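Local coordinates for protein hydroxyethylphosphonate dioxygenase (Streptomyces albus, PDB 6B9R) that catalyses the iron-dependent oxidative cleavage of 2-hydroxyethylphosphonate, probably to hydroxymethylphosphonate and formate, at residues A[129-134]-A[191-196]; A[158-163]-A[175-180]. All coordinates share one frame; numbering follows the deposited sequence.

Interaction 1. Residues A[129-134]-A[191-196]; sequences MLRVVE and SFTARS. With 2HE ((2-hydroxyethyl)phosphonic acid), chain F.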
loop_
_atom_site.group_PDB
_atom_site.type_symbol
_atom_site.label_atom_id
_atom_site.label_comp_id
_atom_site.label_asym_id
_atom_site.label_seq_id
_atom_site.Cartn_x
_atom_site.Cartn_y
_atom_site.Cartn_z
ATOM N N MET A 129 -15.033 31.455 -0.010
ATOM C CA MET A 129 -14.166 32.440 -0.636
ATOM C C MET A 129 -14.495 33.816 -0.075
ATOM O O MET A 129 -15.618 34.304 -0.242
ATOM C CB MET A 129 -14.341 32.412 -2.151
ATOM C CG MET A 129 -13.588 31.289 -2.849
ATOM S SD MET A 129 -14.259 29.644 -2.509
ATOM C CE MET A 129 -13.051 29.003 -1.342
ATOM N N LEU A 130 -13.528 34.438 0.599
ATOM C CA LEU A 130 -13.738 35.762 1.168
ATOM C C LEU A 130 -13.142 36.879 0.322
ATOM O O LEU A 130 -13.361 38.052 0.638
ATOM C CB LEU A 130 -13.149 35.836 2.583
ATOM C CG LEU A 130 -13.562 34.738 3.561
ATOM C CD1 LEU A 130 -12.831 34.905 4.904
ATOM C CD2 LEU A 130 -15.075 34.721 3.738
ATOM N N ARG A 131 -12.383 36.548 -0.720
ATOM C CA ARG A 131 -11.778 37.542 -1.598
ATOM C C ARG A 131 -12.622 37.635 -2.863
ATOM O O ARG A 131 -12.851 36.624 -3.538
ATOM C CB ARG A 131 -10.328 37.180 -1.930
ATOM C CG ARG A 131 -9.612 38.168 -2.847
ATOM C CD ARG A 131 -9.512 39.567 -2.233
ATOM N NE ARG A 131 -8.927 39.569 -0.888
ATOM C CZ ARG A 131 -7.621 39.519 -0.633
ATOM N NH1 ARG A 131 -6.746 39.445 -1.629
ATOM N NH2 ARG A 131 -7.186 39.530 0.624
ATOM N N VAL A 132 -13.065 38.846 -3.189
ATOM C CA VAL A 132 -13.948 39.100 -4.324
ATOM C C VAL A 132 -13.143 39.764 -5.433
ATOM O O VAL A 132 -12.452 40.760 -5.191
ATOM C CB VAL A 132 -15.136 39.986 -3.913
ATOM C CG1 VAL A 132 -15.895 40.462 -5.143
ATOM C CG2 VAL A 132 -16.059 39.229 -2.971
ATOM N N VAL A 133 -13.233 39.218 -6.646
ATOM C CA VAL A 133 -12.530 39.772 -7.791
ATOM C C VAL A 133 -13.550 40.310 -8.790
ATOM O O VAL A 133 -14.731 39.945 -8.785
ATOM C CB VAL A 133 -11.608 38.746 -8.474
ATOM C CG1 VAL A 133 -10.479 38.311 -7.528
ATOM C CG2 VAL A 133 -12.432 37.562 -8.984
ATOM N N GLU A 134 -13.068 41.175 -9.677
ATOM C CA GLU A 134 -13.902 41.784 -10.702
ATOM C C GLU A 134 -13.544 41.335 -12.112
ATOM O O GLU A 134 -14.143 41.828 -13.077
ATOM C CB GLU A 134 -13.824 43.314 -10.603
ATOM C CG GLU A 134 -14.420 43.862 -9.319
ATOM C CD GLU A 134 -14.491 45.373 -9.301
ATOM O OE1 GLU A 134 -13.536 46.028 -9.776
ATOM O OE2 GLU A 134 -15.509 45.906 -8.813
ATOM N N SER A 191 -5.711 28.483 -6.147
ATOM C CA SER A 191 -6.399 29.488 -5.345
ATOM C C SER A 191 -7.863 29.547 -5.759
ATOM O O SER A 191 -8.263 29.001 -6.792
ATOM C CB SER A 191 -5.745 30.865 -5.488
ATOM O OG SER A 191 -6.236 31.764 -4.504
ATOM N N PHE A 192 -8.664 30.227 -4.931
ATOM C CA PHE A 192 -10.086 30.429 -5.189
ATOM C C PHE A 192 -10.489 31.838 -4.780
ATOM O O PHE A 192 -10.055 32.335 -3.738
ATOM C CB PHE A 192 -10.972 29.449 -4.413
ATOM C CG PHE A 192 -10.591 28.019 -4.570
ATOM C CD1 PHE A 192 -9.643 27.449 -3.725
ATOM C CD2 PHE A 192 -11.194 27.227 -5.535
ATOM C CE1 PHE A 192 -9.290 26.107 -3.839
ATOM C CE2 PHE A 192 -10.852 25.871 -5.655
ATOM C CZ PHE A 192 -9.892 25.320 -4.807
ATOM N N THR A 193 -11.321 32.476 -5.605
ATOM C CA THR A 193 -11.932 33.761 -5.290
ATOM C C THR A 193 -13.419 33.701 -5.624
ATOM O O THR A 193 -13.894 32.759 -6.263
ATOM C CB THR A 193 -11.283 34.911 -6.077
ATOM O OG1 THR A 193 -11.511 34.702 -7.473
ATOM C CG2 THR A 193 -9.777 34.982 -5.819
ATOM N N ALA A 194 -14.158 34.728 -5.203
ATOM C CA ALA A 194 -15.566 34.882 -5.558
ATOM C C ALA A 194 -15.701 35.960 -6.625
ATOM O O ALA A 194 -15.088 37.027 -6.512
ATOM C CB ALA A 194 -16.418 35.253 -4.340
ATOM N N ARG A 195 -16.509 35.687 -7.651
ATOM C CA ARG A 195 -16.800 36.692 -8.667
ATOM C C ARG A 195 -17.813 37.722 -8.198
ATOM O O ARG A 195 -18.006 38.733 -8.882
ATOM C CB ARG A 195 -17.321 36.031 -9.950
ATOM C CG ARG A 195 -16.254 35.289 -10.726
ATOM C CD ARG A 195 -16.711 34.919 -12.133
ATOM N NE ARG A 195 -17.946 34.138 -12.150
ATOM C CZ ARG A 195 -18.024 32.846 -11.837
ATOM N NH1 ARG A 195 -19.193 32.220 -11.893
ATOM N NH2 ARG A 195 -16.935 32.178 -11.445
ATOM N N SER A 196 -18.470 37.491 -7.070
ATOM C CA SER A 196 -19.495 38.400 -6.596
ATOM C C SER A 196 -19.516 38.378 -5.079
ATOM O O SER A 196 -19.218 37.357 -4.454
ATOM C CB SER A 196 -20.876 38.030 -7.157
ATOM O OG SER A 196 -21.903 38.725 -6.475
HETATM O O3 2HE F . -5.474 24.694 -0.166
HETATM P P 2HE F . -5.867 26.061 0.269
HETATM O O1 2HE F . -4.774 27.138 -0.215
HETATM O O2 2HE F . -6.036 26.143 1.875
HETATM C CA 2HE F . -7.452 26.385 -0.538
HETATM C CB 2HE F . -8.250 25.085 -0.502
HETATM O O4 2HE F . -7.794 24.158 -1.502
HETATM O O HOH W 1 -11.137 33.763 -1.526
#
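Met-129 bends twice to pack against Phe-192. Its CG stands anti to the carbonyl carbon, and the chain then turns at chi2 (69°) and again at chi3. CG, SD and CE therefore curl round the root of the phenyl group, with Met-129 CG 3.6 Å from Phe-192 CB. The sulfur adds a Met-aromatic contact. Met-129 SD lies 5.5 Å from the centroid of the Phe-192 ring, oblique to it. An edge of the same ring is turned to the substrate, where Phe-192 CE1 is 3.4 Å from O4 of 2-hydroxyethylphosphonate.

Thr-193 meets Val-133 at about a right angle. With chi1 at 63°, its hydroxyl sits between the backbone N and the carbonyl carbon and faces the valine methyls. Thr-193 OG1 is 3.4 Å from Val-133 CG2; its polar partner is the hydroxyl of Tyr-164.

The backbones join through a single bridge at Val-132 and Ala-194, and here they run in the same direction. Ala-194 N donates to Arg-131 O (2.8 Å), with a nearly straight N-H...O angle of 176°. Ala-194 O accepts from Val-133 N (2.9 Å). Both polar backbone groups of Ala-194 are thus satisfied across the contact. Val-132 CA makes a CA-H...O contact with Ala-194 O at 3.2 Å. One water extends the link: it accepts from Arg-131 N and donates to Phe-192 O at 2.8 Å.

Residues 129-134 leave the end of strand 123-129 and run beside strand 190-194. Met-129 also packs on Tyr-109 of strand 106-113 and Val-161 of strand 161-167. Phe-192 rests on Gln-153, Thr-155 and Phe-157 of strand 152-158.

Interaction 2. Residues A[158-163]-A[175-180]; sequences VGPVNY and PMNTGD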
loop_
_atom_site.group_PDB
_atom_site.type_symbol
_atom_site.label_atom_id
_atom_site.label_comp_id
_atom_site.label_asym_id
_atom_site.label_seq_id
_atom_site.Cartn_x
_atom_site.Cartn_y
_atom_site.Cartn_z
ATOM N N VAL A 158 -19.734 25.718 -5.229
ATOM C CA VAL A 158 -21.054 26.301 -4.992
ATOM C C VAL A 158 -20.950 27.801 -5.247
ATOM O O VAL A 158 -20.144 28.493 -4.610
ATOM C CB VAL A 158 -21.573 26.034 -3.568
ATOM C CG1 VAL A 158 -22.941 26.700 -3.386
ATOM C CG2 VAL A 158 -21.648 24.522 -3.269
ATOM N N GLY A 159 -21.771 28.308 -6.167
ATOM C CA GLY A 159 -21.796 29.722 -6.441
ATOM C C GLY A 159 -20.691 30.141 -7.386
ATOM O O GLY A 159 -19.958 29.307 -7.931
ATOM N N PRO A 160 -20.558 31.455 -7.604
ATOM C CA PRO A 160 -19.622 31.981 -8.624
ATOM C C PRO A 160 -18.183 32.045 -8.126
ATOM O O PRO A 160 -17.625 33.109 -7.839
ATOM C CB PRO A 160 -20.212 33.367 -8.921
ATOM C CG PRO A 160 -20.820 33.781 -7.606
ATOM C CD PRO A 160 -21.391 32.517 -7.011
ATOM N N VAL A 161 -17.560 30.871 -8.024
ATOM C CA VAL A 161 -16.184 30.727 -7.565
ATOM C C VAL A 161 -15.253 30.693 -8.769
ATOM O O VAL A 161 -15.527 29.993 -9.756
ATOM C CB VAL A 161 -16.024 29.453 -6.717
ATOM C CG1 VAL A 161 -14.553 29.221 -6.384
ATOM C CG2 VAL A 161 -16.868 29.549 -5.433
ATOM N N ASN A 162 -14.157 31.446 -8.699
ATOM C CA ASN A 162 -13.086 31.339 -9.687
ATOM C C ASN A 162 -12.026 30.371 -9.173
ATOM O O ASN A 162 -11.602 30.467 -8.018
ATOM C CB ASN A 162 -12.449 32.703 -9.972
ATOM C CG ASN A 162 -13.210 33.495 -11.006
ATOM O OD1 ASN A 162 -14.199 33.016 -11.564
ATOM N ND2 ASN A 162 -12.750 34.715 -11.277
ATOM N N TYR A 163 -11.592 29.458 -10.044
ATOM C CA TYR A 163 -10.563 28.470 -9.750
ATOM C C TYR A 163 -9.276 28.869 -10.464
ATOM O O TYR A 163 -9.267 29.048 -11.686
ATOM C CB TYR A 163 -11.001 27.075 -10.188
ATOM C CG TYR A 163 -9.985 25.998 -9.883
ATOM C CD1 TYR A 163 -9.505 25.829 -8.594
ATOM C CD2 TYR A 163 -9.502 25.155 -10.877
ATOM C CE1 TYR A 163 -8.579 24.854 -8.295
ATOM C CE2 TYR A 163 -8.551 24.175 -10.580
ATOM C CZ TYR A 163 -8.107 24.032 -9.293
ATOM O OH TYR A 163 -7.179 23.062 -8.994
ATOM N N PRO A 175 -13.372 30.141 -14.497
ATOM C CA PRO A 175 -14.563 30.432 -13.685
ATOM C C PRO A 175 -15.468 29.212 -13.580
ATOM O O PRO A 175 -15.689 28.490 -14.554
ATOM C CB PRO A 175 -15.258 31.570 -14.451
ATOM C CG PRO A 175 -14.246 32.061 -15.456
ATOM C CD PRO A 175 -13.363 30.896 -15.762
ATOM N N MET A 176 -16.002 28.997 -12.385
ATOM C CA MET A 176 -16.875 27.877 -12.074
ATOM C C MET A 176 -18.225 28.385 -11.592
ATOM O O MET A 176 -18.399 29.563 -11.277
ATOM C CB MET A 176 -16.260 26.993 -10.980
ATOM C CG MET A 176 -14.860 26.597 -11.257
ATOM S SD MET A 176 -14.846 25.288 -12.488
ATOM C CE MET A 176 -13.069 25.015 -12.572
ATOM N N ASN A 177 -19.178 27.461 -11.496
ATOM C CA ASN A 177 -20.423 27.745 -10.800
ATOM C C ASN A 177 -20.911 26.463 -10.146
ATOM O O ASN A 177 -20.250 25.426 -10.205
ATOM C CB ASN A 177 -21.473 28.337 -11.732
ATOM C CG ASN A 177 -22.227 29.481 -11.084
ATOM O OD1 ASN A 177 -22.616 29.404 -9.910
ATOM N ND2 ASN A 177 -22.408 30.561 -11.828
ATOM N N THR A 178 -22.077 26.549 -9.509
ATOM C CA THR A 178 -22.589 25.449 -8.698
ATOM C C THR A 178 -22.683 24.151 -9.487
ATOM O O THR A 178 -23.231 24.117 -10.592
ATOM C CB THR A 178 -23.953 25.825 -8.134
ATOM O OG1 THR A 178 -23.809 27.025 -7.367
ATOM C CG2 THR A 178 -24.498 24.709 -7.232
ATOM N N GLY A 179 -22.130 23.077 -8.916
ATOM C CA GLY A 179 -22.170 21.775 -9.538
ATOM C C GLY A 179 -20.974 21.433 -10.398
ATOM O O GLY A 179 -20.854 20.275 -10.818
ATOM N N ASP A 180 -20.102 22.396 -10.694
ATOM C CA ASP A 180 -18.819 22.089 -11.308
ATOM C C ASP A 180 -17.892 21.435 -10.278
ATOM O O ASP A 180 -18.133 21.470 -9.065
ATOM C CB ASP A 180 -18.165 23.351 -11.871
ATOM C CG ASP A 180 -18.991 23.989 -12.972
ATOM O OD1 ASP A 180 -19.729 23.252 -13.643
ATOM O OD2 ASP A 180 -18.882 25.213 -13.169
#
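Gly-159 N donates to the hydroxyl of Thr-178, and the bond is short: Gly-159 N to Thr-178 OG1 is 2.7 Å. Thr-178 OG1 lies beside its own backbone N and anti to the carbonyl carbon (chi1 -58°), which presents it to the glycine. Within its own segment, Gly-159 O accepts from Val-161 N at 2.9 Å, across an inverse gamma turn centred on Pro-160. Asn-177 CA also makes a CA-H...O contact with Gly-159 O at 3.3 Å.

Val-161 O accepts from Met-176 N at 2.9 Å and weakly from Arg-195. Met-176 O is taken by the guanidinium group of Arg-195. That group also holds Asn-162 OD1, while Asn-162 ND2 donates to Asp-136. Asn-162 OD1 brushes Pro-175 as well, 3.4 Å from Pro-175 CB.

Asn-177 and Asp-180 shape the turn. Asn-177 N donates to Asp-180 OD2 at 2.8 Å, from 36° above the carboxylate plane. Thr-178 N donates to Asn-177 OD1 at 2.9 Å, in the carbonyl plane but well to the side of the C=O direction. Asp-180 N donates to Asn-177 O. Asp-180 OD1 accepts from Gly-312 N.

Met-176 lies alongside Tyr-163 and points the same way, with Met-176 CE 3.8 Å from Tyr-163 CB.

Asn-162 and Pro-175 form an antiparallel non-hydrogen-bonded pair at the open end of the beta hairpin of strands 161-167 and 170-175. Past it, a type II turn from Asn-177 to Asp-180 leads into strand 181-184. The hairpin, with strand 190-194 on the other side of strand 161-167, is consistent with the antiparallel cupin fold known for this enzyme family.

Interaction 2 is nested along the chain inside the loop closed by interaction 1. Their centres are 10 Å apart. Strands 190-194 and 161-167 are neighbours in one sheet, and probable backbone hydrogen bonds join the two contacts: Thr-193 O to Asn-162 N and Arg-195 N to Pro-160 O, both 2.8 Å. The side chain of Arg-195 ties the two contacts further. The rings of Phe-192 and Tyr-163 meet, with planes at about 35°. Phe-192 lines the substrate pocket, and its side chain is about 5 Å from the iron held by His-149, Gln-153 and His-190. The side chain of Tyr-163 stands further back, about 7 Å from iron and substrate.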